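Core protein VP4 (PDB 2JHP) caps viral RNA as a multifunctional enzyme of the bluetongue virus core, binding S-adenosyl-L-homocysteine and guanine. Local coordinates at residues P174-L179 with F381-L386; L183-Y188 with Y322-P327. All blocks are in the same frame, centred on the assembly; numbering follows the deposited sequence.

Overall arrangement
Contacts 1 and 2 lie side by side, with centres about 8 Å apart. Both use helix 178-186, its beginning in contact 1 and its last turn in contact 2. Along the chain the order is 174-179, 183-188, 322-327 and 381-386, so contact 2 falls between the halves of contact 1. The chain between the two segments of contact 1 builds the mixed sheet with strand order 3-2-1-4-5-7-6, that of class I methyltransferases. Helix 380-391 belongs to contact 1 and also packs against contact 2 through Leu386. Both contacts touch the same guanine, while contact 1 also reaches S-adenosyl-L-homocysteine. The guanine pocket lies where the start of the probable methyltransferase domain meets helix 380-391.

Contact 1 (P174-L179 with F381-L386); sequences PTDEKL and FLKKRL. With GUN (guanine), chain D; SAH (S-adenosyl-L-homocysteine), chain C.
Lys383 leaves helix 380-391 with CG anti to the backbone N (chi1 -161°), and a bend at chi3 (75°) swings NZ toward the loop of Thr175 and Asp176. Asp176 holds CG beside its own backbone N (chi1 -67°), which brings the carboxylate to the lysine side. This loop leads into helix 178-186, just ahead of the first strand, 192-196, of a class I methyltransferase-like Rossmann fold. Asp176 OD1 and Lys383 NZ form a salt bridge of 3.2 Å. The methyl CG2 of Thr175 packs against the end of the same lysine, 3.8 Å from its CE. The ammonium group has a stronger partner in Asp184. It lies between the carboxylates of Asp176 and Asp184 and probably tempers their mutual repulsion. Asp176 is held from its other oxygen, OD2, by Arg210. This pairing should fix the turn of the carboxylate.

The aliphatic part of Lys383 lines the pocket of the bound guanine. Lys384 adds its CG, 4.0 Å from N9 of the base. Leu179 CD1 lies 3.4 Å from O of S-adenosyl-L-homocysteine. Of the two segments, Lys383 comes nearest the base: its CG lies 3.2 Å from guanine N2, displaced from the base plane.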
ATOM      1  N   PRO A 174     -16.656   8.528 -13.402  1.00  4.99           N
ATOM      2  CA  PRO A 174     -17.915   7.889 -12.979  1.00 -3.43           C
ATOM      3  C   PRO A 174     -17.722   6.771 -11.946  1.00 -0.01           C
ATOM      4  O   PRO A 174     -16.656   6.154 -11.916  1.00-10.04           O
ATOM      5  CB  PRO A 174     -18.483   7.323 -14.294  1.00-11.36           C
ATOM      6  CG  PRO A 174     -17.310   7.204 -15.200  1.00 28.87           C
ATOM      7  CD  PRO A 174     -16.413   8.343 -14.848  1.00 -1.98           C
ATOM      8  N   THR A 175     -18.730   6.533 -11.101  1.00  8.48           N
ATOM      9  CA  THR A 175     -18.704   5.415 -10.134  1.00  4.74           C
ATOM     10  C   THR A 175     -20.073   4.751 -10.040  1.00  8.95           C
ATOM     11  O   THR A 175     -20.918   4.952 -10.901  1.00 -8.46           O
ATOM     12  CB  THR A 175     -18.335   5.847  -8.688  1.00  8.14           C
ATOM     13  OG1 THR A 175     -18.162   7.266  -8.611  1.00 21.75           O
ATOM     14  CG2 THR A 175     -17.083   5.115  -8.212  1.00 86.14           C
ATOM     15  N   ASP A 176     -20.299   3.992  -8.972  1.00 13.23           N
ATOM     16  CA  ASP A 176     -21.580   3.341  -8.729  1.00 17.37           C
ATOM     17  C   ASP A 176     -22.722   4.344  -8.568  1.00 17.37           C
ATOM     18  O   ASP A 176     -22.490   5.524  -8.298  1.00 20.39           O
ATOM     19  CB  ASP A 176     -21.485   2.454  -7.483  1.00 14.90           C
ATOM     20  CG  ASP A 176     -20.548   1.262  -7.682  1.00 10.88           C
ATOM     21  OD1 ASP A 176     -19.411   1.280  -7.148  1.00 67.87           O
ATOM     22  OD2 ASP A 176     -20.947   0.312  -8.389  1.00 50.73           O
ATOM     23  N   GLU A 177     -23.953   3.866  -8.744  1.00 26.59           N
ATOM     24  CA  GLU A 177     -25.144   4.682  -8.530  1.00 27.45           C
ATOM     25  C   GLU A 177     -25.169   5.279  -7.120  1.00 22.72           C
ATOM     26  O   GLU A 177     -24.878   4.599  -6.128  1.00 28.43           O
ATOM     27  CB  GLU A 177     -26.428   3.887  -8.813  1.00 43.11           C
ATOM     28  CG  GLU A 177     -26.534   2.552  -8.079  1.00 77.15           C
ATOM     29  CD  GLU A 177     -27.881   1.866  -8.256  1.00 16.79           C
ATOM     30  OE1 GLU A 177     -28.902   2.407  -7.780  1.00 35.68           O
ATOM     31  OE2 GLU A 177     -27.916   0.775  -8.864  1.00 62.25           O
ATOM     32  N   LYS A 178     -25.519   6.562  -7.066  1.00 25.37           N
ATOM     33  CA  LYS A 178     -25.518   7.389  -5.856  1.00 17.09           C
ATOM     34  C   LYS A 178     -25.781   6.661  -4.536  1.00 16.77           C
ATOM     35  O   LYS A 178     -25.010   6.816  -3.575  1.00 17.47           O
ATOM     36  CB  LYS A 178     -26.497   8.548  -6.061  1.00 -5.82           C
ATOM     37  CG  LYS A 178     -26.935   9.318  -4.846  1.00 -4.31           C
ATOM     38  CD  LYS A 178     -28.176  10.149  -5.222  1.00 38.11           C
ATOM     39  CE  LYS A 178     -29.202  10.185  -4.086  1.00 15.49           C
ATOM     40  NZ  LYS A 178     -30.561  10.640  -4.500  1.00 22.69           N
ATOM     41  N   LEU A 179     -26.841   5.858  -4.500  1.00 17.44           N
ATOM     42  CA  LEU A 179     -27.290   5.228  -3.254  1.00 20.55           C
ATOM     43  C   LEU A 179     -26.499   3.996  -2.779  1.00  9.05           C
ATOM     44  O   LEU A 179     -26.471   3.719  -1.575  1.00 53.52           O
ATOM     45  CB  LEU A 179     -28.808   4.972  -3.284  1.00 13.65           C
ATOM     46  CG  LEU A 179     -29.631   6.227  -2.932  1.00  9.17           C
ATOM     47  CD1 LEU A 179     -31.114   6.128  -3.362  1.00 12.27           C
ATOM     48  CD2 LEU A 179     -29.500   6.581  -1.435  1.00 10.96           C
ATOM     49  N   PHE A 381     -13.224   9.550  -7.296  1.00 19.34           N
ATOM     50  CA  PHE A 381     -12.234  10.079  -6.376  1.00 12.27           C
ATOM     51  C   PHE A 381     -12.860  10.815  -5.191  1.00 19.82           C
ATOM     52  O   PHE A 381     -12.271  10.871  -4.111  1.00 16.03           O
ATOM     53  CB  PHE A 381     -11.220  10.933  -7.131  1.00 11.97           C
ATOM     54  CG  PHE A 381     -10.451  10.161  -8.175  1.00 10.40           C
ATOM     55  CD1 PHE A 381     -10.570  10.477  -9.527  1.00 45.59           C
ATOM     56  CD2 PHE A 381      -9.613   9.106  -7.800  1.00 38.14           C
ATOM     57  CE1 PHE A 381      -9.859   9.762 -10.495  1.00 21.60           C
ATOM     58  CE2 PHE A 381      -8.903   8.385  -8.753  1.00 42.18           C
ATOM     59  CZ  PHE A 381      -9.029   8.718 -10.106  1.00  6.01           C
ATOM     60  N   LEU A 382     -14.054  11.368  -5.382  1.00 16.19           N
ATOM     61  CA  LEU A 382     -14.795  11.912  -4.247  1.00  9.93           C
ATOM     62  C   LEU A 382     -15.105  10.776  -3.271  1.00 18.66           C
ATOM     63  O   LEU A 382     -14.807  10.873  -2.081  1.00 17.70           O
ATOM     64  CB  LEU A 382     -16.080  12.640  -4.688  1.00-10.37           C
ATOM     65  CG  LEU A 382     -16.958  13.227  -3.568  1.00 10.39           C
ATOM     66  CD1 LEU A 382     -16.168  14.198  -2.656  1.00-12.28           C
ATOM     67  CD2 LEU A 382     -18.190  13.906  -4.112  1.00 13.75           C
ATOM     68  N   LYS A 383     -15.674   9.689  -3.787  1.00 13.96           N
ATOM     69  CA  LYS A 383     -15.985   8.540  -2.954  1.00 16.10           C
ATOM     70  C   LYS A 383     -14.757   8.085  -2.166  1.00 24.01           C
ATOM     71  O   LYS A 383     -14.829   7.940  -0.957  1.00 17.68           O
ATOM     72  CB  LYS A 383     -16.555   7.392  -3.781  1.00 22.52           C
ATOM     73  CG  LYS A 383     -17.308   6.384  -2.944  1.00 16.23           C
ATOM     74  CD  LYS A 383     -18.143   5.452  -3.785  1.00 11.10           C
ATOM     75  CE  LYS A 383     -17.297   4.416  -4.486  1.00 14.13           C
ATOM     76  NZ  LYS A 383     -18.147   3.517  -5.314  1.00 18.95           N
ATOM     77  N   LYS A 384     -13.634   7.894  -2.849  1.00 17.36           N
ATOM     78  CA  LYS A 384     -12.382   7.518  -2.193  1.00 12.87           C
ATOM     79  C   LYS A 384     -12.075   8.410  -0.998  1.00 15.69           C
ATOM     80  O   LYS A 384     -11.917   7.923   0.125  1.00 16.79           O
ATOM     81  CB  LYS A 384     -11.212   7.543  -3.192  1.00 15.82           C
ATOM     82  CG  LYS A 384      -9.951   6.810  -2.726  1.00 18.11           C
ATOM     83  CD  LYS A 384      -8.997   6.561  -3.893  1.00 11.41           C
ATOM     84  CE  LYS A 384      -7.536   6.445  -3.450  1.00 41.32           C
ATOM     85  NZ  LYS A 384      -6.965   7.764  -3.026  1.00 21.84           N
ATOM     86  N   ARG A 385     -12.017   9.714  -1.262  1.00 15.71           N
ATOM     87  CA  ARG A 385     -11.669  10.742  -0.287  1.00 13.17           C
ATOM     88  C   ARG A 385     -12.622  10.852   0.906  1.00 20.76           C
ATOM     89  O   ARG A 385     -12.195  11.198   2.010  1.00 18.37           O
ATOM     90  CB  ARG A 385     -11.599  12.100  -0.968  1.00 13.47           C
ATOM     91  CG  ARG A 385     -10.350  12.344  -1.768  1.00 35.81           C
ATOM     92  CD  ARG A 385     -10.175  13.836  -1.913  1.00  9.78           C
ATOM     93  NE  ARG A 385      -9.557  14.228  -3.176  1.00 37.59           N
ATOM     94  CZ  ARG A 385      -9.563  15.472  -3.641  1.00  5.29           C
ATOM     95  NH1 ARG A 385     -10.160  16.437  -2.943  1.00 29.91           N
ATOM     96  NH2 ARG A 385      -8.978  15.752  -4.799  1.00135.50           N
ATOM     97  N   LEU A 386     -13.908  10.600   0.679  1.00 14.27           N
ATOM     98  CA  LEU A 386     -14.877  10.584   1.761  1.00 18.08           C
ATOM     99  C   LEU A 386     -14.557   9.386   2.668  1.00 17.95           C
ATOM    100  O   LEU A 386     -14.392   9.524   3.873  1.00 16.19           O
ATOM    101  CB  LEU A 386     -16.313  10.505   1.210  1.00 11.51           C
ATOM    102  CG  LEU A 386     -16.959  11.711   0.510  1.00 24.28           C
ATOM    103  CD1 LEU A 386     -18.278  11.324  -0.154  1.00  3.90           C
ATOM    104  CD2 LEU A 386     -17.205  12.860   1.474  1.00-10.46           C
TER
HETATM  105  N9  GUN D1647     -12.183   3.541  -3.070  1.00 27.86           N
HETATM  106  C8  GUN D1647     -11.385   2.468  -3.058  1.00 88.23           C
HETATM  107  N7  GUN D1647     -11.908   1.533  -2.262  1.00 42.40           N
HETATM  108  C5  GUN D1647     -13.046   2.007  -1.768  1.00 30.15           C
HETATM  109  C6  GUN D1647     -13.991   1.467  -0.900  1.00 41.97           C
HETATM  110  O6  GUN D1647     -13.844   0.333  -0.439  1.00 30.11           O
HETATM  111  N1  GUN D1647     -15.114   2.244  -0.569  1.00 19.21           N
HETATM  112  C2  GUN D1647     -15.226   3.540  -1.128  1.00 50.09           C
HETATM  113  N2  GUN D1647     -16.266   4.295  -0.828  1.00 30.84           N
HETATM  114  N3  GUN D1647     -14.296   4.031  -1.968  1.00 19.65           N
HETATM  115  C4  GUN D1647     -13.222   3.289  -2.289  1.00 42.87           C
HETATM  116  N   SAH C1646     -33.152   4.291   0.392  1.00 23.02           N
HETATM  117  CA  SAH C1646     -34.051   4.083  -0.788  1.00 30.27           C
HETATM  118  CB  SAH C1646     -34.556   5.404  -1.376  1.00  5.58           C
HETATM  119  CG  SAH C1646     -35.400   6.226  -0.407  1.00 23.71           C
HETATM  120  SD  SAH C1646     -37.129   6.274  -0.925  1.00 38.74           S
HETATM  121  C   SAH C1646     -33.351   3.245  -1.852  1.00 31.49           C
HETATM  122  O   SAH C1646     -32.121   3.214  -1.930  1.00 32.51           O
HETATM  123  OXT SAH C1646     -34.003   2.572  -2.650  1.00 49.20           O
HETATM  124  C5' SAH C1646     -37.703   7.037   0.605  1.00 20.83           C
HETATM  125  C4' SAH C1646     -38.496   6.019   1.405  1.00 31.39           C
HETATM  126  O4' SAH C1646     -38.722   6.480   2.712  1.00 26.03           O
HETATM  127  C3' SAH C1646     -39.870   5.734   0.823  1.00 27.59           C
HETATM  128  O3' SAH C1646     -39.820   4.464   0.225  1.00 22.62           O
HETATM  129  C2' SAH C1646     -40.821   5.759   2.009  1.00  5.55           C
HETATM  130  O2' SAH C1646     -41.558   4.564   2.101  1.00 49.50           O
HETATM  131  C1' SAH C1646     -39.882   5.839   3.193  1.00 29.06           C
HETATM  132  N9  SAH C1646     -40.365   6.574   4.371  1.00 46.31           N
HETATM  133  C8  SAH C1646     -41.114   7.720   4.425  1.00 24.84           C
HETATM  134  N7  SAH C1646     -41.286   8.049   5.727  1.00 57.23           N
HETATM  135  C5  SAH C1646     -40.650   7.141   6.497  1.00 42.35           C
HETATM  136  C6  SAH C1646     -40.502   6.999   7.873  1.00 54.30           C
HETATM  137  N6  SAH C1646     -41.055   7.879   8.701  1.00 26.20           N
HETATM  138  N1  SAH C1646     -39.776   5.933   8.376  1.00 19.24           N
HETATM  139  C2  SAH C1646     -39.202   5.019   7.521  1.00 11.89           C
HETATM  140  N3  SAH C1646     -39.351   5.171   6.156  1.00 44.99           N
HETATM  141  C4  SAH C1646     -40.063   6.211   5.655  1.00 22.67           C

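Contact 2 (L183-Y188 with Y322-P327); sequences LDYIVY and YLFPQP. With GUN (guanine), chain D.
Gln326 OE1 accepts two donors: a water at 2.8 Å from OE1, and NE of Arg337. The water also lies 3.3 Å from Tyr185 OH, at the edge of the tyrosine ring and in its plane. It therefore bridges the two segments. Gln326 NE2 bonds to the carbonyl of Glu335, so both ends of the amide are used and its rotation is fixed.

Tyr185 carries the contact. Its CG sits between the backbone N and the carbonyl carbon (chi1 69°), and the ring extends from helix 178-186 toward Phe324 and Pro327. Phe324 CE1 touches both the hydroxyl end of Tyr185 (OH, 3.9 Å) and its ring carbon CE1 (4.1 Å). The two side chains come from opposite directions and overlap at their ends. Pro327 CD approaches from the same side of the ring plane, near Tyr185 CE2 (4.0 Å), and the proline lies across the tyrosine.

Asp184 and Tyr185 belong to the guanine pocket. Asp184 O accepts N2 of the base at 3.0 Å, with an angle of 153°, and N1 at 3.2 Å. One carbonyl thus takes both N-H groups, consistent with recognition of guanine.

The buried contact packs helix 178-186 against the edge-strand side of the class I methyltransferase-like Rossmann sheet. Leu386 of helix 380-391 and Leu304 of strand 302-308 pack on both Tyr185 and Phe324, while strand 322-324 closes one margin beside strand 335-341.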
ATOM      1  N   LEU A 183     -23.533   3.918   0.763  1.00 19.28           N
ATOM      2  CA  LEU A 183     -23.065   2.832   1.613  1.00 18.37           C
ATOM      3  C   LEU A 183     -21.571   2.569   1.444  1.00 20.17           C
ATOM      4  O   LEU A 183     -20.890   2.284   2.420  1.00 21.67           O
ATOM      5  CB  LEU A 183     -23.867   1.549   1.367  1.00 11.88           C
ATOM      6  CG  LEU A 183     -25.398   1.571   1.532  1.00 12.61           C
ATOM      7  CD1 LEU A 183     -25.995   0.318   0.937  1.00 13.59           C
ATOM      8  CD2 LEU A 183     -25.842   1.746   2.989  1.00 11.70           C
ATOM      9  N   ASP A 184     -21.059   2.700   0.222  1.00 17.31           N
ATOM     10  CA  ASP A 184     -19.640   2.461  -0.053  1.00 17.03           C
ATOM     11  C   ASP A 184     -18.657   3.225   0.822  1.00 13.26           C
ATOM     12  O   ASP A 184     -17.676   2.640   1.289  1.00 14.41           O
ATOM     13  CB  ASP A 184     -19.306   2.754  -1.507  1.00 23.04           C
ATOM     14  CG  ASP A 184     -19.583   1.597  -2.405  1.00 21.15           C
ATOM     15  OD1 ASP A 184     -19.829   0.488  -1.890  1.00 23.46           O
ATOM     16  OD2 ASP A 184     -19.559   1.804  -3.637  1.00 24.94           O
ATOM     17  N   TYR A 185     -18.891   4.529   1.019  1.00 -8.24           N
ATOM     18  CA  TYR A 185     -17.996   5.321   1.855  1.00 23.99           C
ATOM     19  C   TYR A 185     -18.368   5.382   3.345  1.00 15.97           C
ATOM     20  O   TYR A 185     -17.524   5.693   4.176  1.00 24.84           O
ATOM     21  CB  TYR A 185     -17.810   6.712   1.270  1.00 16.17           C
ATOM     22  CG  TYR A 185     -19.023   7.597   1.338  1.00 13.23           C
ATOM     23  CD1 TYR A 185     -19.381   8.238   2.522  1.00  8.84           C
ATOM     24  CD2 TYR A 185     -19.798   7.829   0.205  1.00 36.30           C
ATOM     25  CE1 TYR A 185     -20.495   9.060   2.578  1.00 21.71           C
ATOM     26  CE2 TYR A 185     -20.902   8.650   0.253  1.00 13.45           C
ATOM     27  CZ  TYR A 185     -21.246   9.266   1.442  1.00 23.24           C
ATOM     28  OH  TYR A 185     -22.343  10.097   1.492  1.00 24.95           O
ATOM     29  N   ILE A 186     -19.620   5.117   3.691  1.00 38.01           N
ATOM     30  CA  ILE A 186     -20.002   5.206   5.098  1.00 11.30           C
ATOM     31  C   ILE A 186     -19.805   3.885   5.845  1.00 45.86           C
ATOM     32  O   ILE A 186     -19.466   3.899   7.019  1.00 12.57           O
ATOM     33  CB  ILE A 186     -21.447   5.767   5.294  1.00 14.92           C
ATOM     34  CG1 ILE A 186     -21.659   6.312   6.717  1.00 20.59           C
ATOM     35  CG2 ILE A 186     -22.499   4.711   4.945  1.00 16.92           C
ATOM     36  CD1 ILE A 186     -20.883   7.581   7.065  1.00-12.56           C
ATOM     37  N   VAL A 187     -20.016   2.752   5.175  1.00 14.74           N
ATOM     38  CA  VAL A 187     -19.884   1.439   5.824  1.00 10.55           C
ATOM     39  C   VAL A 187     -18.414   1.019   5.900  1.00 16.14           C
ATOM     40  O   VAL A 187     -17.775   0.792   4.874  1.00 20.80           O
ATOM     41  CB  VAL A 187     -20.706   0.336   5.104  1.00 10.82           C
ATOM     42  CG1 VAL A 187     -20.522  -1.033   5.792  1.00 19.13           C
ATOM     43  CG2 VAL A 187     -22.187   0.705   5.026  1.00  9.96           C
ATOM     44  N   TYR A 188     -17.884   0.936   7.117  1.00  8.40           N
ATOM     45  CA  TYR A 188     -16.511   0.429   7.340  1.00 -8.07           C
ATOM     46  C   TYR A 188     -16.304  -0.327   8.669  1.00  8.53           C
ATOM     47  O   TYR A 188     -15.839  -1.453   8.665  1.00 18.99           O
ATOM     48  CB  TYR A 188     -15.459   1.541   7.186  1.00  9.62           C
ATOM     49  CG  TYR A 188     -14.081   1.097   7.624  1.00  6.23           C
ATOM     50  CD1 TYR A 188     -13.359   0.128   6.889  1.00-13.86           C
ATOM     51  CD2 TYR A 188     -13.494   1.612   8.777  1.00-11.41           C
ATOM     52  CE1 TYR A 188     -12.112  -0.296   7.278  1.00 47.67           C
ATOM     53  CE2 TYR A 188     -12.227   1.180   9.178  1.00 14.42           C
ATOM     54  CZ  TYR A 188     -11.556   0.226   8.413  1.00  4.84           C
ATOM     55  OH  TYR A 188     -10.303  -0.205   8.787  1.00-10.74           O
ATOM     56  N   TYR A 322     -20.417  17.342   9.244  1.00 19.60           N
ATOM     57  CA  TYR A 322     -20.075  17.784   7.893  1.00 17.14           C
ATOM     58  C   TYR A 322     -21.287  17.717   6.977  1.00 20.35           C
ATOM     59  O   TYR A 322     -22.223  16.965   7.226  1.00 19.93           O
ATOM     60  CB  TYR A 322     -18.962  16.926   7.271  1.00 17.75           C
ATOM     61  CG  TYR A 322     -17.649  16.846   8.025  1.00 27.40           C
ATOM     62  CD1 TYR A 322     -17.139  15.620   8.420  1.00 22.41           C
ATOM     63  CD2 TYR A 322     -16.901  17.994   8.314  1.00 15.17           C
ATOM     64  CE1 TYR A 322     -15.927  15.530   9.094  1.00 27.49           C
ATOM     65  CE2 TYR A 322     -15.693  17.915   8.993  1.00 36.88           C
ATOM     66  CZ  TYR A 322     -15.211  16.681   9.377  1.00 79.43           C
ATOM     67  OH  TYR A 322     -14.012  16.594  10.044  1.00 16.47           O
ATOM     68  N   LEU A 323     -21.259  18.529   5.925  1.00 18.00           N
ATOM     69  CA  LEU A 323     -22.142  18.355   4.781  1.00 18.37           C
ATOM     70  C   LEU A 323     -21.260  18.166   3.552  1.00 16.67           C
ATOM     71  O   LEU A 323     -20.337  18.951   3.308  1.00 18.16           O
ATOM     72  CB  LEU A 323     -23.068  19.559   4.594  1.00 13.10           C
ATOM     73  CG  LEU A 323     -23.998  19.974   5.741  1.00 36.47           C
ATOM     74  CD1 LEU A 323     -24.615  21.353   5.464  1.00-11.87           C
ATOM     75  CD2 LEU A 323     -25.089  18.948   6.000  1.00  9.61           C
ATOM     76  N   PHE A 324     -21.507  17.108   2.789  1.00 21.72           N
ATOM     77  CA  PHE A 324     -20.720  16.924   1.578  1.00 17.19           C
ATOM     78  C   PHE A 324     -21.477  16.459   0.353  1.00 16.02           C
ATOM     79  O   PHE A 324     -22.595  15.958   0.459  1.00 17.75           O
ATOM     80  CB  PHE A 324     -19.482  16.055   1.816  1.00 31.06           C
ATOM     81  CG  PHE A 324     -19.664  14.971   2.828  1.00 34.04           C
ATOM     82  CD1 PHE A 324     -20.694  14.049   2.710  1.00 31.80           C
ATOM     83  CD2 PHE A 324     -18.762  14.852   3.883  1.00 27.51           C
ATOM     84  CE1 PHE A 324     -20.841  13.025   3.643  1.00 31.78           C
ATOM     85  CE2 PHE A 324     -18.889  13.833   4.827  1.00 25.64           C
ATOM     86  CZ  PHE A 324     -19.929  12.915   4.705  1.00 25.00           C
ATOM     87  N   PRO A 325     -20.859  16.647  -0.827  1.00 24.38           N
ATOM     88  CA  PRO A 325     -21.467  16.230  -2.086  1.00 19.53           C
ATOM     89  C   PRO A 325     -21.557  14.711  -2.184  1.00 24.09           C
ATOM     90  O   PRO A 325     -20.854  13.997  -1.467  1.00 20.03           O
ATOM     91  CB  PRO A 325     -20.511  16.784  -3.148  1.00 16.00           C
ATOM     92  CG  PRO A 325     -19.639  17.772  -2.431  1.00 18.67           C
ATOM     93  CD  PRO A 325     -19.538  17.270  -1.034  1.00 14.59           C
ATOM     94  N   GLN A 326     -22.434  14.239  -3.061  1.00 18.81           N
ATOM     95  CA  GLN A 326     -22.705  12.814  -3.214  1.00 16.26           C
ATOM     96  C   GLN A 326     -22.114  12.268  -4.503  1.00 16.25           C
ATOM     97  O   GLN A 326     -22.455  12.739  -5.588  1.00 28.87           O
ATOM     98  CB  GLN A 326     -24.211  12.545  -3.200  1.00 -9.33           C
ATOM     99  CG  GLN A 326     -24.936  13.157  -2.015  1.00 11.93           C
ATOM    100  CD  GLN A 326     -26.321  12.596  -1.862  1.00 17.96           C
ATOM    101  OE1 GLN A 326     -26.493  11.399  -1.632  1.00 22.93           O
ATOM    102  NE2 GLN A 326     -27.322  13.450  -1.994  1.00 17.85           N
ATOM    103  N   PRO A 327     -21.218  11.275  -4.385  1.00 18.87           N
ATOM    104  CA  PRO A 327     -20.676  10.594  -5.556  1.00 15.58           C
ATOM    105  C   PRO A 327     -21.797   9.915  -6.336  1.00 15.36           C
ATOM    106  O   PRO A 327     -22.683   9.311  -5.732  1.00 20.80           O
ATOM    107  CB  PRO A 327     -19.735   9.538  -4.957  1.00 24.39           C
ATOM    108  CG  PRO A 327     -19.500   9.950  -3.572  1.00 16.57           C
ATOM    109  CD  PRO A 327     -20.674  10.739  -3.125  1.00 21.31           C
TER
HETATM  110  N9  GUN D1647     -12.183   3.541  -3.070  1.00 27.86           N
HETATM  111  C8  GUN D1647     -11.385   2.468  -3.058  1.00 88.23           C
HETATM  112  N7  GUN D1647     -11.908   1.533  -2.262  1.00 42.40           N
HETATM  113  C5  GUN D1647     -13.046   2.007  -1.768  1.00 30.15           C
HETATM  114  C6  GUN D1647     -13.991   1.467  -0.900  1.00 41.97           C
HETATM  115  O6  GUN D1647     -13.844   0.333  -0.439  1.00 30.11           O
HETATM  116  N1  GUN D1647     -15.114   2.244  -0.569  1.00 19.21           N
HETATM  117  C2  GUN D1647     -15.226   3.540  -1.128  1.00 50.09           C
HETATM  118  N2  GUN D1647     -16.266   4.295  -0.828  1.00 30.84           N
HETATM  119  N3  GUN D1647     -14.296   4.031  -1.968  1.00 19.65           N
HETATM  120  C4  GUN D1647     -13.222   3.289  -2.289  1.00 42.87           C
HETATM  121  O   HOH W   1     -24.157   9.933  -1.227  1.00 15.26           O